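Local coordinates for CELL WALL surface anchor family protein (Streptococcus pneumoniae, PDB 2WW8) that forms the adhesive subunit of the pneumococcal pilus and probably mediates attachment of the bacterium to host cells, at residues D643-D655 / V663-L676. Numbering follows the deposited sequence.
Sequences DGGLLKNAKVLYD and VTGLYLGTDEKVTL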
loop_
_atom_site.group_PDB
_atom_site.type_symbol
_atom_site.label_atom_id
_atom_site.label_comp_id
_atom_site.label_asym_id
_atom_site.label_seq_id
_atom_site.Cartn_x
_atom_site.Cartn_y
_atom_site.Cartn_z
ATOM N N ASP A 643 -17.928 -17.200 11.047
ATOM C CA ASP A 643 -17.645 -17.515 12.412
ATOM C C ASP A 643 -16.720 -16.435 12.991
ATOM O O ASP A 643 -16.132 -16.601 14.054
ATOM C CB ASP A 643 -16.923 -18.868 12.471
ATOM C CG ASP A 643 -15.599 -18.889 11.690
ATOM O OD1 ASP A 643 -15.326 -18.008 10.863
ATOM O OD2 ASP A 643 -14.794 -19.830 11.860
ATOM N N GLY A 644 -16.570 -15.323 12.291
ATOM C CA GLY A 644 -15.584 -14.320 12.677
ATOM C C GLY A 644 -14.228 -14.504 12.023
ATOM O O GLY A 644 -13.395 -13.630 12.189
ATOM N N GLY A 645 -14.004 -15.598 11.298
ATOM C CA GLY A 645 -12.810 -15.802 10.501
ATOM C C GLY A 645 -11.509 -15.457 11.211
ATOM O O GLY A 645 -11.282 -15.814 12.373
ATOM N N LEU A 646 -10.628 -14.762 10.511
ATOM C CA LEU A 646 -9.324 -14.386 11.086
ATOM C C LEU A 646 -9.448 -13.565 12.390
ATOM O O LEU A 646 -8.552 -13.527 13.239
ATOM C CB LEU A 646 -8.553 -13.584 10.032
ATOM C CG LEU A 646 -8.194 -14.407 8.757
ATOM C CD1 LEU A 646 -7.657 -13.425 7.785
ATOM C CD2 LEU A 646 -7.130 -15.505 9.034
ATOM N N LEU A 647 -10.582 -12.913 12.591
ATOM C CA LEU A 647 -10.730 -12.040 13.782
ATOM C C LEU A 647 -11.448 -12.713 14.952
ATOM O O LEU A 647 -11.743 -12.068 15.964
ATOM C CB LEU A 647 -11.409 -10.706 13.380
ATOM C CG LEU A 647 -10.625 -9.933 12.322
ATOM C CD1 LEU A 647 -11.345 -8.627 12.022
ATOM C CD2 LEU A 647 -9.131 -9.671 12.773
ATOM N N LYS A 648 -11.690 -14.014 14.811
ATOM C CA LYS A 648 -12.478 -14.781 15.797
ATOM C C LYS A 648 -11.998 -14.499 17.236
ATOM O O LYS A 648 -12.793 -14.405 18.176
ATOM C CB LYS A 648 -12.300 -16.270 15.435
ATOM C CG LYS A 648 -12.949 -17.224 16.366
ATOM C CD LYS A 648 -12.673 -18.652 15.853
ATOM C CE LYS A 648 -13.195 -18.831 14.450
ATOM N NZ LYS A 648 -13.516 -20.247 14.265
ATOM N N ASN A 649 -10.686 -14.340 17.428
ATOM C CA ASN A 649 -10.153 -14.143 18.776
ATOM C C ASN A 649 -9.462 -12.794 18.941
ATOM O O ASN A 649 -8.710 -12.604 19.928
ATOM C CB ASN A 649 -9.205 -15.330 19.142
ATOM C CG ASN A 649 -9.953 -16.661 19.299
ATOM O OD1 ASN A 649 -9.671 -17.685 18.646
ATOM N ND2 ASN A 649 -10.944 -16.639 20.156
ATOM N N ALA A 650 -9.673 -11.860 18.008
ATOM C CA ALA A 650 -8.972 -10.569 18.053
ATOM C C ALA A 650 -9.720 -9.600 18.961
ATOM O O ALA A 650 -10.951 -9.627 18.978
ATOM C CB ALA A 650 -8.817 -9.924 16.658
ATOM N N LYS A 651 -8.988 -8.802 19.746
ATOM C CA LYS A 651 -9.619 -7.772 20.557
ATOM C C LYS A 651 -8.808 -6.514 20.343
ATOM O O LYS A 651 -7.582 -6.594 20.201
ATOM C CB LYS A 651 -9.567 -8.130 22.036
ATOM C CG LYS A 651 -10.786 -8.894 22.481
ATOM C CD LYS A 651 -10.444 -10.268 22.948
ATOM C CE LYS A 651 -11.768 -10.993 23.251
ATOM N NZ LYS A 651 -12.701 -11.301 22.100
ATOM N N VAL A 652 -9.497 -5.363 20.358
ATOM C CA VAL A 652 -8.860 -4.055 20.332
ATOM C C VAL A 652 -9.078 -3.399 21.689
ATOM O O VAL A 652 -10.228 -3.192 22.090
ATOM C CB VAL A 652 -9.402 -3.217 19.178
ATOM C CG1 VAL A 652 -8.598 -1.932 19.033
ATOM C CG2 VAL A 652 -9.328 -4.036 17.864
ATOM N N LEU A 653 -7.998 -3.079 22.401
ATOM C CA LEU A 653 -8.068 -2.513 23.750
ATOM C C LEU A 653 -7.391 -1.155 23.791
ATOM O O LEU A 653 -6.495 -0.830 22.977
ATOM C CB LEU A 653 -7.388 -3.433 24.781
ATOM C CG LEU A 653 -7.906 -4.864 24.569
ATOM C CD1 LEU A 653 -7.058 -5.918 25.268
ATOM C CD2 LEU A 653 -9.403 -4.927 25.142
ATOM N N TYR A 654 -7.826 -0.349 24.751
ATOM C CA TYR A 654 -7.245 0.984 24.845
ATOM C C TYR A 654 -6.980 1.243 26.319
ATOM O O TYR A 654 -7.930 1.264 27.109
ATOM C CB TYR A 654 -8.191 2.084 24.367
ATOM C CG TYR A 654 -7.596 3.493 24.588
ATOM C CD1 TYR A 654 -6.428 3.902 23.926
ATOM C CD2 TYR A 654 -8.177 4.396 25.456
ATOM C CE1 TYR A 654 -5.870 5.156 24.126
ATOM C CE2 TYR A 654 -7.624 5.678 25.673
ATOM C CZ TYR A 654 -6.491 6.056 24.979
ATOM O OH TYR A 654 -5.936 7.305 25.138
ATOM N N ASP A 655 -5.709 1.402 26.681
ATOM C CA ASP A 655 -5.337 1.617 28.085
ATOM C C ASP A 655 -5.315 3.143 28.276
ATOM O O ASP A 655 -4.509 3.832 27.635
ATOM C CB ASP A 655 -3.958 0.998 28.382
ATOM C CG ASP A 655 -3.842 -0.504 27.976
ATOM O OD1 ASP A 655 -4.785 -1.314 28.230
ATOM O OD2 ASP A 655 -2.797 -0.920 27.378
ATOM N N VAL A 663 -3.797 -4.569 20.078
ATOM C CA VAL A 663 -4.616 -5.553 19.373
ATOM C C VAL A 663 -4.030 -6.926 19.710
ATOM O O VAL A 663 -2.856 -7.190 19.431
ATOM C CB VAL A 663 -4.644 -5.314 17.841
ATOM C CG1 VAL A 663 -5.514 -6.419 17.158
ATOM C CG2 VAL A 663 -5.045 -3.905 17.462
ATOM N N THR A 664 -4.858 -7.785 20.300
ATOM C CA THR A 664 -4.480 -9.123 20.716
ATOM C C THR A 664 -5.172 -10.179 19.879
ATOM O O THR A 664 -6.167 -9.886 19.241
ATOM C CB THR A 664 -4.781 -9.343 22.225
ATOM O OG1 THR A 664 -6.189 -9.279 22.411
ATOM C CG2 THR A 664 -4.097 -8.273 23.171
ATOM N N GLY A 665 -4.630 -11.391 19.869
ATOM C CA GLY A 665 -5.310 -12.546 19.311
ATOM C C GLY A 665 -5.176 -12.641 17.799
ATOM O O GLY A 665 -6.160 -12.977 17.160
ATOM N N LEU A 666 -4.016 -12.297 17.243
ATOM C CA LEU A 666 -3.808 -12.370 15.799
ATOM C C LEU A 666 -3.273 -13.738 15.425
ATOM O O LEU A 666 -2.281 -14.162 16.006
ATOM C CB LEU A 666 -2.734 -11.352 15.337
ATOM C CG LEU A 666 -3.201 -9.883 15.621
ATOM C CD1 LEU A 666 -2.163 -8.797 15.226
ATOM C CD2 LEU A 666 -4.480 -9.649 14.837
ATOM N N TYR A 667 -3.857 -14.367 14.410
ATOM C CA TYR A 667 -3.434 -15.674 13.883
ATOM C C TYR A 667 -3.447 -15.563 12.358
ATOM O O TYR A 667 -4.537 -15.491 11.792
ATOM C CB TYR A 667 -4.353 -16.816 14.351
ATOM C CG TYR A 667 -4.418 -17.054 15.862
ATOM C CD1 TYR A 667 -5.186 -16.204 16.698
ATOM C CD2 TYR A 667 -3.732 -18.121 16.444
ATOM C CE1 TYR A 667 -5.238 -16.425 18.051
ATOM C CE2 TYR A 667 -3.810 -18.375 17.837
ATOM C CZ TYR A 667 -4.555 -17.487 18.613
ATOM O OH TYR A 667 -4.690 -17.669 19.984
ATOM N N LEU A 668 -2.283 -15.452 11.717
ATOM C CA LEU A 668 -2.162 -15.161 10.286
ATOM C C LEU A 668 -1.047 -15.945 9.625
ATOM O O LEU A 668 0.112 -16.004 10.138
ATOM C CB LEU A 668 -1.879 -13.668 10.078
ATOM C CG LEU A 668 -2.930 -12.763 10.726
ATOM C CD1 LEU A 668 -2.362 -11.369 10.951
ATOM C CD2 LEU A 668 -4.218 -12.739 9.883
ATOM N N GLY A 669 -1.453 -16.554 8.508
ATOM C CA GLY A 669 -0.561 -17.195 7.565
ATOM C C GLY A 669 -0.420 -16.399 6.288
ATOM O O GLY A 669 -0.703 -15.200 6.224
ATOM N N THR A 670 0.074 -17.073 5.265
ATOM C CA THR A 670 0.353 -16.425 3.987
ATOM C C THR A 670 -0.950 -15.861 3.416
ATOM O O THR A 670 -1.960 -16.539 3.475
ATOM C CB THR A 670 0.943 -17.524 3.053
ATOM O OG1 THR A 670 2.297 -17.797 3.458
ATOM C CG2 THR A 670 0.902 -17.100 1.583
ATOM N N ASP A 671 -0.953 -14.652 2.879
ATOM C CA ASP A 671 -2.130 -14.021 2.284
ATOM C C ASP A 671 -3.251 -13.742 3.291
ATOM O O ASP A 671 -4.379 -13.547 2.858
ATOM C CB ASP A 671 -2.677 -14.759 1.048
ATOM C CG ASP A 671 -1.692 -14.723 -0.151
ATOM O OD1 ASP A 671 -1.035 -13.680 -0.383
ATOM O OD2 ASP A 671 -1.537 -15.737 -0.881
ATOM N N GLU A 672 -2.955 -13.702 4.588
ATOM C CA GLU A 672 -3.933 -13.363 5.611
ATOM C C GLU A 672 -3.480 -12.055 6.173
ATOM O O GLU A 672 -2.360 -11.952 6.709
ATOM C CB GLU A 672 -4.005 -14.456 6.709
ATOM C CG GLU A 672 -4.485 -15.770 6.055
ATOM C CD GLU A 672 -4.744 -16.948 6.988
ATOM O OE1 GLU A 672 -4.062 -17.126 8.042
ATOM O OE2 GLU A 672 -5.660 -17.735 6.611
ATOM N N LYS A 673 -4.365 -11.064 6.121
ATOM C CA LYS A 673 -3.951 -9.730 6.470
ATOM C C LYS A 673 -5.024 -9.004 7.278
ATOM O O LYS A 673 -6.204 -9.091 6.950
ATOM C CB LYS A 673 -3.632 -8.997 5.211
ATOM C CG LYS A 673 -3.192 -7.502 5.394
ATOM C CD LYS A 673 -2.890 -7.047 3.937
ATOM C CE LYS A 673 -2.201 -5.680 3.842
ATOM N NZ LYS A 673 -2.539 -4.916 2.557
ATOM N N VAL A 674 -4.631 -8.335 8.356
ATOM C CA VAL A 674 -5.596 -7.595 9.206
ATOM C C VAL A 674 -5.246 -6.110 9.094
ATOM O O VAL A 674 -4.046 -5.795 8.956
ATOM C CB VAL A 674 -5.359 -8.022 10.667
ATOM C CG1 VAL A 674 -6.126 -7.159 11.662
ATOM C CG2 VAL A 674 -5.883 -9.469 10.785
ATOM N N THR A 675 -6.271 -5.254 9.165
ATOM C CA THR A 675 -6.163 -3.774 9.105
ATOM C C THR A 675 -6.847 -3.112 10.297
ATOM O O THR A 675 -8.008 -3.431 10.621
ATOM C CB THR A 675 -6.826 -3.251 7.815
ATOM O OG1 THR A 675 -6.243 -3.929 6.697
ATOM C CG2 THR A 675 -6.676 -1.709 7.620
ATOM N N LEU A 676 -6.121 -2.220 10.970
ATOM C CA LEU A 676 -6.684 -1.455 12.058
ATOM C C LEU A 676 -6.714 0.015 11.606
ATOM O O LEU A 676 -5.729 0.515 11.063
ATOM C CB LEU A 676 -5.805 -1.557 13.298
ATOM C CG LEU A 676 -6.090 -0.555 14.427
ATOM C CD1 LEU A 676 -7.375 -0.859 15.174
ATOM C CD2 LEU A 676 -4.952 -0.514 15.464
HETATM O O HOH W 1 -8.466 -14.211 15.752
HETATM O O HOH W 2 -5.806 -13.133 12.854
HETATM O O HOH W 3 -7.398 -11.680 22.208
#
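Lys651 and Thr664 form the hydrogen-bonded pair of an antiparallel beta hairpin, strands 651-655 and 660-668, at the margin of a sheet in the Ig-like domain of this tip pilin. Lys651 N donates to Thr664 O at 3.1 Å, while Thr664 N returns a bond to Lys651 O at 3.0 Å. Next along, Val652 and Val663 make a non-hydrogen-bonded pair. Val652 divides its branches: CG2 lies beside Val663 CG2, whereas CG1, anti to the backbone N (chi1 -172°), reaches Leu676 CD1 at 4.2 Å and so joins the hairpin to strand 673-682. Leu647 CD2 meets Val674 CG2 at 3.8 Å, and Leu623 of strand 621-625 also packs on Val652 and Val674.

On the N-terminal side of Lys651, CA-H...O contacts and waters take over from the N-H...O bonds. Gly665, which with Leu666 faces Gly596 in a G1 bulge, has positive phi, and its CA lies 3.5 Å from Asn649 O in a CA-H...O contact. One water donates to Leu646 O and Gly665 O and accepts from Asn649 N; a second donates to Leu646 O and accepts from Tyr667 N; a third links Asn649 O with Thr664 OG1. At the far end Leu646 CD2 rests 3.5 Å from Glu672 CD, and its CD1 is 4.1 Å from Leu668 CD2, the two leucines crossing nearly at right angles. Glu672 OE1 takes a bond from Gly669 N at 2.7 Å, on the anti side of the carboxylate, across a type II turn, and forms a salt bridge with Lys591. These two partners of OE1 should limit how freely the carboxylate against the Leu646 methyl can turn, while two waters tie Leu646 O, beside the type I turn Leu647-Ala650, to Gly665 O and Tyr667 N where N-H...O bonds between the segments have ended.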